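Local atomic coordinates of glycerol dehydratase (Clostridium butyricum, PDB entry 4MTJ), a protein that probably dehydrates glycerol to 3-hydroxypropionaldehyde by glycyl radical chemistry, without needing the vitamin B12 coenzyme. Residues P46-R51 with E202-S207; N160-V165 with E443-S448. One frame throughout, in Å; residues are numbered along the deposited sequence.

Contact 1 of 2, residues P46-R51 with E202-S207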
ATOM      1  N   PRO A  46      -7.086  -0.587  -7.149  1.00 23.46           N
ATOM      2  CA  PRO A  46      -5.762  -0.828  -6.543  1.00 24.12           C
ATOM      3  C   PRO A  46      -4.658  -0.756  -7.601  1.00 21.64           C
ATOM      4  O   PRO A  46      -4.920  -0.996  -8.779  1.00 20.84           O
ATOM      5  CB  PRO A  46      -5.854  -2.259  -6.005  1.00 18.73           C
ATOM      6  CG  PRO A  46      -7.264  -2.635  -6.064  1.00 27.76           C
ATOM      7  CD  PRO A  46      -7.972  -1.755  -7.046  1.00 23.29           C
ATOM      8  N   ALA A  47      -3.438  -0.441  -7.184  1.00 21.14           N
ATOM      9  CA  ALA A  47      -2.330  -0.249  -8.127  1.00 22.25           C
ATOM     10  C   ALA A  47      -2.095  -1.412  -9.124  1.00 23.20           C
ATOM     11  O   ALA A  47      -1.848  -1.178 -10.311  1.00 21.24           O
ATOM     12  CB  ALA A  47      -1.046   0.097  -7.377  1.00 14.90           C
ATOM     13  N   ILE A  48      -2.182  -2.656  -8.660  1.00 21.91           N
ATOM     14  CA  ILE A  48      -1.941  -3.797  -9.548  1.00 20.12           C
ATOM     15  C   ILE A  48      -2.972  -3.848 -10.692  1.00 20.94           C
ATOM     16  O   ILE A  48      -2.647  -4.198 -11.836  1.00 20.96           O
ATOM     17  CB  ILE A  48      -1.869  -5.153  -8.764  1.00 20.41           C
ATOM     18  CG1 ILE A  48      -1.339  -6.284  -9.647  1.00 17.93           C
ATOM     19  CG2 ILE A  48      -3.225  -5.532  -8.180  1.00 21.07           C
ATOM     20  CD1 ILE A  48       0.127  -6.159  -9.995  1.00 20.36           C
ATOM     21  N   LEU A  49      -4.210  -3.476 -10.389  1.00 19.72           N
ATOM     22  CA  LEU A  49      -5.256  -3.449 -11.400  1.00 20.39           C
ATOM     23  C   LEU A  49      -5.094  -2.273 -12.363  1.00 21.25           C
ATOM     24  O   LEU A  49      -5.354  -2.416 -13.559  1.00 24.66           O
ATOM     25  CB  LEU A  49      -6.630  -3.405 -10.743  1.00 22.64           C
ATOM     26  CG  LEU A  49      -7.558  -4.606 -10.871  1.00 24.32           C
ATOM     27  CD1 LEU A  49      -7.153  -5.491 -12.035  1.00 25.47           C
ATOM     28  CD2 LEU A  49      -7.565  -5.391  -9.591  1.00 25.02           C
ATOM     29  N   ARG A  50      -4.678  -1.116 -11.839  1.00 21.49           N
ATOM     30  CA  ARG A  50      -4.341   0.039 -12.672  1.00 20.08           C
ATOM     31  C   ARG A  50      -3.287  -0.397 -13.691  1.00 22.56           C
ATOM     32  O   ARG A  50      -3.409  -0.111 -14.887  1.00 21.72           O
ATOM     33  CB  ARG A  50      -3.804   1.209 -11.835  1.00 16.38           C
ATOM     34  CG  ARG A  50      -4.739   1.748 -10.738  1.00 18.24           C
ATOM     35  CD  ARG A  50      -5.082   3.211 -10.996  1.00 19.29           C
ATOM     36  NE  ARG A  50      -4.255   4.158 -10.275  1.00 20.71           N
ATOM     37  CZ  ARG A  50      -4.223   5.464 -10.521  1.00 21.17           C
ATOM     38  NH1 ARG A  50      -4.956   5.978 -11.499  1.00 20.86           N
ATOM     39  NH2 ARG A  50      -3.438   6.255  -9.795  1.00 23.05           N
ATOM     40  N   ARG A  51      -2.271  -1.108 -13.207  1.00 18.88           N
ATOM     41  CA  ARG A  51      -1.172  -1.569 -14.054  1.00 21.10           C
ATOM     42  C   ARG A  51      -1.662  -2.532 -15.131  1.00 21.72           C
ATOM     43  O   ARG A  51      -1.282  -2.416 -16.302  1.00 18.68           O
ATOM     44  CB  ARG A  51      -0.054  -2.219 -13.216  1.00 16.87           C
ATOM     45  CG  ARG A  51       0.755  -1.240 -12.349  1.00 19.29           C
ATOM     46  CD  ARG A  51       1.421  -0.138 -13.180  1.00 20.30           C
ATOM     47  NE  ARG A  51       2.156  -0.684 -14.327  1.00 16.56           N
ATOM     48  CZ  ARG A  51       2.919   0.032 -15.150  1.00 18.06           C
ATOM     49  NH1 ARG A  51       3.075   1.342 -14.977  1.00 15.39           N
ATOM     50  NH2 ARG A  51       3.528  -0.568 -16.158  1.00 18.26           N
ATOM     51  N   GLU A 202      -6.082 -11.982  -4.850  1.00 22.96           N
ATOM     52  CA  GLU A 202      -7.084 -12.139  -5.887  1.00 24.78           C
ATOM     53  C   GLU A 202      -6.932 -11.038  -6.935  1.00 23.97           C
ATOM     54  O   GLU A 202      -6.984 -11.300  -8.135  1.00 24.51           O
ATOM     55  CB  GLU A 202      -8.493 -12.112  -5.284  1.00 24.78           C
ATOM     56  CG  GLU A 202      -9.547 -12.720  -6.196  1.00 27.71           C
ATOM     57  CD  GLU A 202     -10.814 -11.887  -6.315  1.00 40.78           C
ATOM     58  OE1 GLU A 202     -10.760 -10.653  -6.089  1.00 41.19           O
ATOM     59  OE2 GLU A 202     -11.870 -12.477  -6.645  1.00 47.85           O
ATOM     60  N   LYS A 203      -6.741  -9.804  -6.479  1.00 22.63           N
ATOM     61  CA  LYS A 203      -6.543  -8.697  -7.401  1.00 26.01           C
ATOM     62  C   LYS A 203      -5.293  -8.935  -8.240  1.00 23.81           C
ATOM     63  O   LYS A 203      -5.290  -8.700  -9.446  1.00 25.19           O
ATOM     64  CB  LYS A 203      -6.477  -7.365  -6.651  1.00 24.59           C
ATOM     65  CG  LYS A 203      -7.777  -7.029  -5.917  1.00 25.62           C
ATOM     66  CD  LYS A 203      -9.010  -7.327  -6.784  1.00 28.40           C
ATOM     67  CE  LYS A 203     -10.256  -7.546  -5.932  1.00 30.70           C
ATOM     68  NZ  LYS A 203     -11.503  -7.797  -6.734  1.00 34.63           N
ATOM     69  N   PHE A 204      -4.248  -9.459  -7.613  1.00 20.88           N
ATOM     70  CA  PHE A 204      -3.045  -9.777  -8.357  1.00 21.17           C
ATOM     71  C   PHE A 204      -3.304 -10.828  -9.429  1.00 20.32           C
ATOM     72  O   PHE A 204      -2.878 -10.671 -10.573  1.00 19.06           O
ATOM     73  CB  PHE A 204      -1.902 -10.253  -7.445  1.00 21.07           C
ATOM     74  CG  PHE A 204      -0.710 -10.753  -8.218  1.00 17.43           C
ATOM     75  CD1 PHE A 204       0.160  -9.856  -8.828  1.00 15.71           C
ATOM     76  CD2 PHE A 204      -0.488 -12.117  -8.381  1.00 17.76           C
ATOM     77  CE1 PHE A 204       1.249 -10.314  -9.569  1.00 17.37           C
ATOM     78  CE2 PHE A 204       0.598 -12.584  -9.116  1.00 17.15           C
ATOM     79  CZ  PHE A 204       1.468 -11.680  -9.709  1.00 15.85           C
ATOM     80  N   LEU A 205      -3.972 -11.914  -9.058  1.00 20.80           N
ATOM     81  CA  LEU A 205      -4.200 -12.979 -10.030  1.00 22.02           C
ATOM     82  C   LEU A 205      -5.092 -12.510 -11.187  1.00 21.94           C
ATOM     83  O   LEU A 205      -4.808 -12.822 -12.343  1.00 24.17           O
ATOM     84  CB  LEU A 205      -4.728 -14.250  -9.359  1.00 21.62           C
ATOM     85  CG  LEU A 205      -3.728 -14.927  -8.412  1.00 21.99           C
ATOM     86  CD1 LEU A 205      -4.394 -15.993  -7.536  1.00 16.34           C
ATOM     87  CD2 LEU A 205      -2.548 -15.518  -9.187  1.00 19.29           C
ATOM     88  N   ASN A 206      -6.136 -11.736 -10.882  1.00 22.15           N
ATOM     89  CA  ASN A 206      -6.988 -11.150 -11.923  1.00 21.06           C
ATOM     90  C   ASN A 206      -6.188 -10.225 -12.813  1.00 20.68           C
ATOM     91  O   ASN A 206      -6.481 -10.095 -14.003  1.00 22.58           O
ATOM     92  CB  ASN A 206      -8.152 -10.336 -11.340  1.00 16.72           C
ATOM     93  CG  ASN A 206      -9.133 -11.177 -10.556  1.00 23.57           C
ATOM     94  OD1 ASN A 206      -9.272 -12.378 -10.789  1.00 25.30           O
ATOM     95  ND2 ASN A 206      -9.829 -10.543  -9.614  1.00 27.22           N
ATOM     96  N   SER A 207      -5.194  -9.557 -12.230  1.00 19.28           N
ATOM     97  CA  SER A 207      -4.370  -8.630 -12.994  1.00 18.66           C
ATOM     98  C   SER A 207      -3.496  -9.389 -13.987  1.00 18.90           C
ATOM     99  O   SER A 207      -3.349  -8.987 -15.145  1.00 20.24           O
ATOM    100  CB  SER A 207      -3.531  -7.756 -12.066  1.00 22.28           C
ATOM    101  OG  SER A 207      -4.365  -6.921 -11.278  1.00 19.51           O
TER

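Contact 2 of 2, residues N160-V165 with E443-S448. With PGO (S-1,2-propanediol), chain C.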
ATOM      1  N   ASN A 160      13.527   5.308 -14.248  1.00 19.07           N
ATOM      2  CA  ASN A 160      12.898   4.374 -15.151  1.00 18.65           C
ATOM      3  C   ASN A 160      12.628   3.011 -14.503  1.00 19.40           C
ATOM      4  O   ASN A 160      12.872   2.823 -13.310  1.00 17.61           O
ATOM      5  CB  ASN A 160      13.745   4.242 -16.418  1.00 20.79           C
ATOM      6  CG  ASN A 160      13.814   5.549 -17.219  1.00 23.42           C
ATOM      7  OD1 ASN A 160      12.863   5.917 -17.928  1.00 17.46           O
ATOM      8  ND2 ASN A 160      14.943   6.251 -17.107  1.00 20.58           N
ATOM      9  N   GLY A 161      12.118   2.070 -15.291  1.00 18.14           N
ATOM     10  CA  GLY A 161      11.722   0.771 -14.774  1.00 21.03           C
ATOM     11  C   GLY A 161      12.860  -0.106 -14.262  1.00 20.44           C
ATOM     12  O   GLY A 161      14.041   0.220 -14.399  1.00 20.20           O
ATOM     13  N   VAL A 162      12.511  -1.244 -13.681  1.00 17.28           N
ATOM     14  CA  VAL A 162      13.531  -2.118 -13.126  1.00 17.81           C
ATOM     15  C   VAL A 162      14.173  -3.023 -14.191  1.00 17.14           C
ATOM     16  O   VAL A 162      15.321  -2.827 -14.571  1.00 17.06           O
ATOM     17  CB  VAL A 162      12.957  -2.948 -11.961  1.00 17.97           C
ATOM     18  CG1 VAL A 162      14.051  -3.824 -11.348  1.00 14.80           C
ATOM     19  CG2 VAL A 162      12.328  -2.008 -10.923  1.00 12.70           C
ATOM     20  N   GLY A 163      13.424  -4.005 -14.676  1.00 17.08           N
ATOM     21  CA  GLY A 163      13.949  -4.935 -15.649  1.00 16.78           C
ATOM     22  C   GLY A 163      14.958  -5.848 -14.997  1.00 18.53           C
ATOM     23  O   GLY A 163      14.690  -6.387 -13.922  1.00 19.73           O
ATOM     24  N   HIS A 164      16.116  -6.017 -15.641  1.00 16.95           N
ATOM     25  CA  HIS A 164      17.208  -6.819 -15.089  1.00 15.87           C
ATOM     26  C   HIS A 164      16.720  -8.212 -14.670  1.00 19.30           C
ATOM     27  O   HIS A 164      16.770  -8.598 -13.502  1.00 19.55           O
ATOM     28  CB  HIS A 164      17.904  -6.047 -13.954  1.00 15.66           C
ATOM     29  CG  HIS A 164      18.629  -4.826 -14.443  1.00 18.92           C
ATOM     30  ND1 HIS A 164      17.975  -3.749 -15.004  1.00 18.49           N
ATOM     31  CD2 HIS A 164      19.951  -4.545 -14.526  1.00 17.26           C
ATOM     32  CE1 HIS A 164      18.861  -2.846 -15.389  1.00 18.30           C
ATOM     33  NE2 HIS A 164      20.068  -3.300 -15.103  1.00 17.24           N
ATOM     34  N   VAL A 165      16.235  -8.954 -15.658  1.00 19.47           N
ATOM     35  CA  VAL A 165      15.507 -10.184 -15.413  1.00 18.96           C
ATOM     36  C   VAL A 165      15.520 -11.027 -16.683  1.00 17.24           C
ATOM     37  O   VAL A 165      15.552 -10.503 -17.791  1.00 17.29           O
ATOM     38  CB  VAL A 165      14.042  -9.880 -14.979  1.00 21.81           C
ATOM     39  CG1 VAL A 165      13.342  -9.034 -16.029  1.00 17.13           C
ATOM     40  CG2 VAL A 165      13.251 -11.164 -14.704  1.00 15.58           C
ATOM     41  N   GLU A 443      14.067 -12.078  -8.846  1.00 13.70           N
ATOM     42  CA  GLU A 443      14.026 -10.625  -8.929  1.00 13.83           C
ATOM     43  C   GLU A 443      15.352 -10.160  -8.364  1.00 15.31           C
ATOM     44  O   GLU A 443      15.526 -10.110  -7.145  1.00 18.93           O
ATOM     45  CB  GLU A 443      12.872 -10.047  -8.105  1.00 15.47           C
ATOM     46  CG  GLU A 443      12.779  -8.504  -8.085  1.00 14.35           C
ATOM     47  CD  GLU A 443      12.374  -7.888  -9.437  1.00 18.22           C
ATOM     48  OE1 GLU A 443      12.949  -8.278 -10.481  1.00 19.19           O
ATOM     49  OE2 GLU A 443      11.483  -7.005  -9.462  1.00 18.77           O
ATOM     50  N   GLY A 444      16.298  -9.839  -9.240  1.00 18.83           N
ATOM     51  CA  GLY A 444      17.680  -9.623  -8.825  1.00 17.31           C
ATOM     52  C   GLY A 444      18.104  -8.187  -8.561  1.00 17.90           C
ATOM     53  O   GLY A 444      19.066  -7.962  -7.824  1.00 16.10           O
ATOM     54  N   TRP A 445      17.407  -7.216  -9.159  1.00 19.25           N
ATOM     55  CA  TRP A 445      17.795  -5.801  -9.043  1.00 19.44           C
ATOM     56  C   TRP A 445      19.278  -5.586  -9.402  1.00 19.41           C
ATOM     57  O   TRP A 445      20.011  -4.868  -8.714  1.00 17.98           O
ATOM     58  CB  TRP A 445      17.457  -5.255  -7.637  1.00 15.70           C
ATOM     59  CG  TRP A 445      16.149  -4.520  -7.635  1.00 19.81           C
ATOM     60  CD1 TRP A 445      14.985  -4.922  -8.236  1.00 16.42           C
ATOM     61  CD2 TRP A 445      15.879  -3.233  -7.061  1.00 16.40           C
ATOM     62  NE1 TRP A 445      14.011  -3.975  -8.055  1.00 18.68           N
ATOM     63  CE2 TRP A 445      14.530  -2.926  -7.342  1.00 18.11           C
ATOM     64  CE3 TRP A 445      16.643  -2.316  -6.335  1.00 15.30           C
ATOM     65  CZ2 TRP A 445      13.930  -1.733  -6.927  1.00 16.43           C
ATOM     66  CZ3 TRP A 445      16.046  -1.128  -5.921  1.00 19.68           C
ATOM     67  CH2 TRP A 445      14.705  -0.849  -6.221  1.00 18.87           C
ATOM     68  N   HIS A 446      19.703  -6.211 -10.496  1.00 20.60           N
ATOM     69  CA  HIS A 446      21.125  -6.414 -10.780  1.00 18.91           C
ATOM     70  C   HIS A 446      21.949  -5.164 -11.136  1.00 20.98           C
ATOM     71  O   HIS A 446      23.161  -5.270 -11.367  1.00 20.60           O
ATOM     72  CB  HIS A 446      21.295  -7.456 -11.878  1.00 16.94           C
ATOM     73  CG  HIS A 446      20.867  -8.832 -11.482  1.00 17.18           C
ATOM     74  ND1 HIS A 446      21.573  -9.600 -10.580  1.00 15.09           N
ATOM     75  CD2 HIS A 446      19.825  -9.595 -11.896  1.00 18.02           C
ATOM     76  CE1 HIS A 446      20.972 -10.769 -10.439  1.00 17.79           C
ATOM     77  NE2 HIS A 446      19.907 -10.791 -11.221  1.00 19.64           N
ATOM     78  N   ASP A 447      21.317  -3.995 -11.197  1.00 14.80           N
ATOM     79  CA  ASP A 447      22.080  -2.750 -11.368  1.00 18.25           C
ATOM     80  C   ASP A 447      21.352  -1.633 -10.634  1.00 19.40           C
ATOM     81  O   ASP A 447      20.856  -0.683 -11.239  1.00 20.99           O
ATOM     82  CB  ASP A 447      22.306  -2.413 -12.854  1.00 16.31           C
ATOM     83  CG  ASP A 447      23.351  -1.309 -13.068  1.00 18.73           C
ATOM     84  OD1 ASP A 447      23.962  -0.850 -12.085  1.00 20.66           O
ATOM     85  OD2 ASP A 447      23.568  -0.886 -14.224  1.00 16.13           O
ATOM     86  N   SER A 448      21.286  -1.775  -9.315  1.00 16.99           N
ATOM     87  CA  SER A 448      20.481  -0.904  -8.472  1.00 16.01           C
ATOM     88  C   SER A 448      21.189   0.412  -8.194  1.00 17.63           C
ATOM     89  O   SER A 448      20.561   1.378  -7.780  1.00 19.36           O
ATOM     90  CB  SER A 448      20.118  -1.613  -7.154  1.00 19.36           C
ATOM     91  OG  SER A 448      21.251  -1.804  -6.304  1.00 18.06           O
TER
HETATM   92  C1  PGO C 801      23.729  -3.811 -16.595  1.00 20.10           C
HETATM   93  C2  PGO C 801      23.064  -2.565 -17.127  1.00 20.55           C
HETATM   94  C3  PGO C 801      24.149  -1.580 -17.485  1.00 23.20           C
HETATM   95  O1  PGO C 801      22.705  -4.711 -16.241  1.00 18.83           O
HETATM   96  O2  PGO C 801      22.200  -2.053 -16.127  1.00 18.72           O
HETATM   97  O   HOH W   1      15.299  -7.272 -11.130  1.00 15.00           O
HETATM   98  O   HOH W   2      12.343  -7.865 -12.896  1.00 18.18           O
HETATM   99  O   HOH W   3      15.732 -10.616 -11.921  1.00 13.86           O

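Contact 1 of 2, residues P46-R51 with E202-S207
Ile48 is the side chain to follow, because it reaches across to three residues of 202-207. Its CB lies over Ser207, 4.0 Å from OG. There the chain forks: CG2 is close to the same hydroxyl and 4.0 Å from Lys203 C, while CG1 rests 3.6 Å from Ser207 CB. With CG1 anti to the backbone N (chi1 -168°), the longer branch runs on to Phe204, where CD1 meets the ring at its edge, near the ring plane, 3.9 Å from Phe204 CD1. Leu49 fills the next place, laying CD2 3.7 Å from Lys203 CD, against the aliphatic part of the lysine.

No hydrogen bond crosses the contact. Ser207 keeps its polar tip within its own helix, donating from OG to Lys203 O at 2.7 Å; that carbonyl also takes the bond from Ser207 N, and the two donors come from opposite faces of its plane. Tyr138 of the second subunit packs on Pro46 and Lys203, so the pair lies beside the dimer interface. The arrangement is a near-parallel helix pair, in which the axes of 47-51 and 202-207 approach to 8.8 Å, 6° from parallel, and it joins the starting turn of helix 47-61 to the early part of helix 197-230.

Contact 2 of 2, residues N160-V165 with E443-S448
His164 and Asp447 meet around a bound molecule of S-1,2-propanediol, and hydrogen bonding leads the account. His164 NE2 donates to O2 of the diol at 2.7 Å, in the ring plane and fairly straight (N-H...O 160°). The same hydroxyl donates a hydrogen bond to Asp447 OD2, 2.6 Å away. Ring and carboxylate planes are 64° apart, and Asp447 CB comes within 3.3 Å of His164 NE2, so the two groups converge on the diol from different directions. At the other end of the imidazole, ND1 donates to Val162 O at 2.8 Å, which fixes the rotation of the ring and its NE2-to-diol aim.

Water-mediated bonds join the two loops further back. One water accepts from Trp445 N at 2.9 Å and sits within bonding distance of both Gly163 O and Glu443 OE1; a second also lies between those two oxygens. A third accepts from Gly444 N and lies within bonding distance of His164 O, 2.8 Å from each. The backbones are thus coupled through solvent, with no direct hydrogen bond between them.

Van der Waals contact completes the join. Val162 CG1, anti to its own N (chi1 -178°), reaches the pyrrole part of the Trp445 indole, 3.3 Å from NE1, the two side chains crossing at about a right angle. The carbonyl oxygen of His164 lies at the edge of the His446 ring.

The propanediol probably came from the crystallisation liquor. Its O2 is pinned between a donor and an acceptor, and His281, Ser282 and Glu435 add to the grip on the molecule. This is consistent with a substrate pocket for vicinal diols in a glycyl radical enzyme.

Both contacts are buried, but they occupy different depths: 160-165 with 443-448 is centred about 9 Å from the middle of the chain, whereas 46-51 with 202-207 is centred about 28 Å out, beside the second subunit. Their centres are about 21 Å apart and they do not touch, nor do they use the same helices or strands. Contact 1 pairs two regular helices through aliphatic and aromatic carbon, its serine bonded back into its own helix. Contact 2 brings together two irregular loops, and polar chemistry dominates it, with waters and a diol bridging the segments. Of the two, the outer joins mainly by hydrocarbon, the inner mostly through bridging hydrogen bonds.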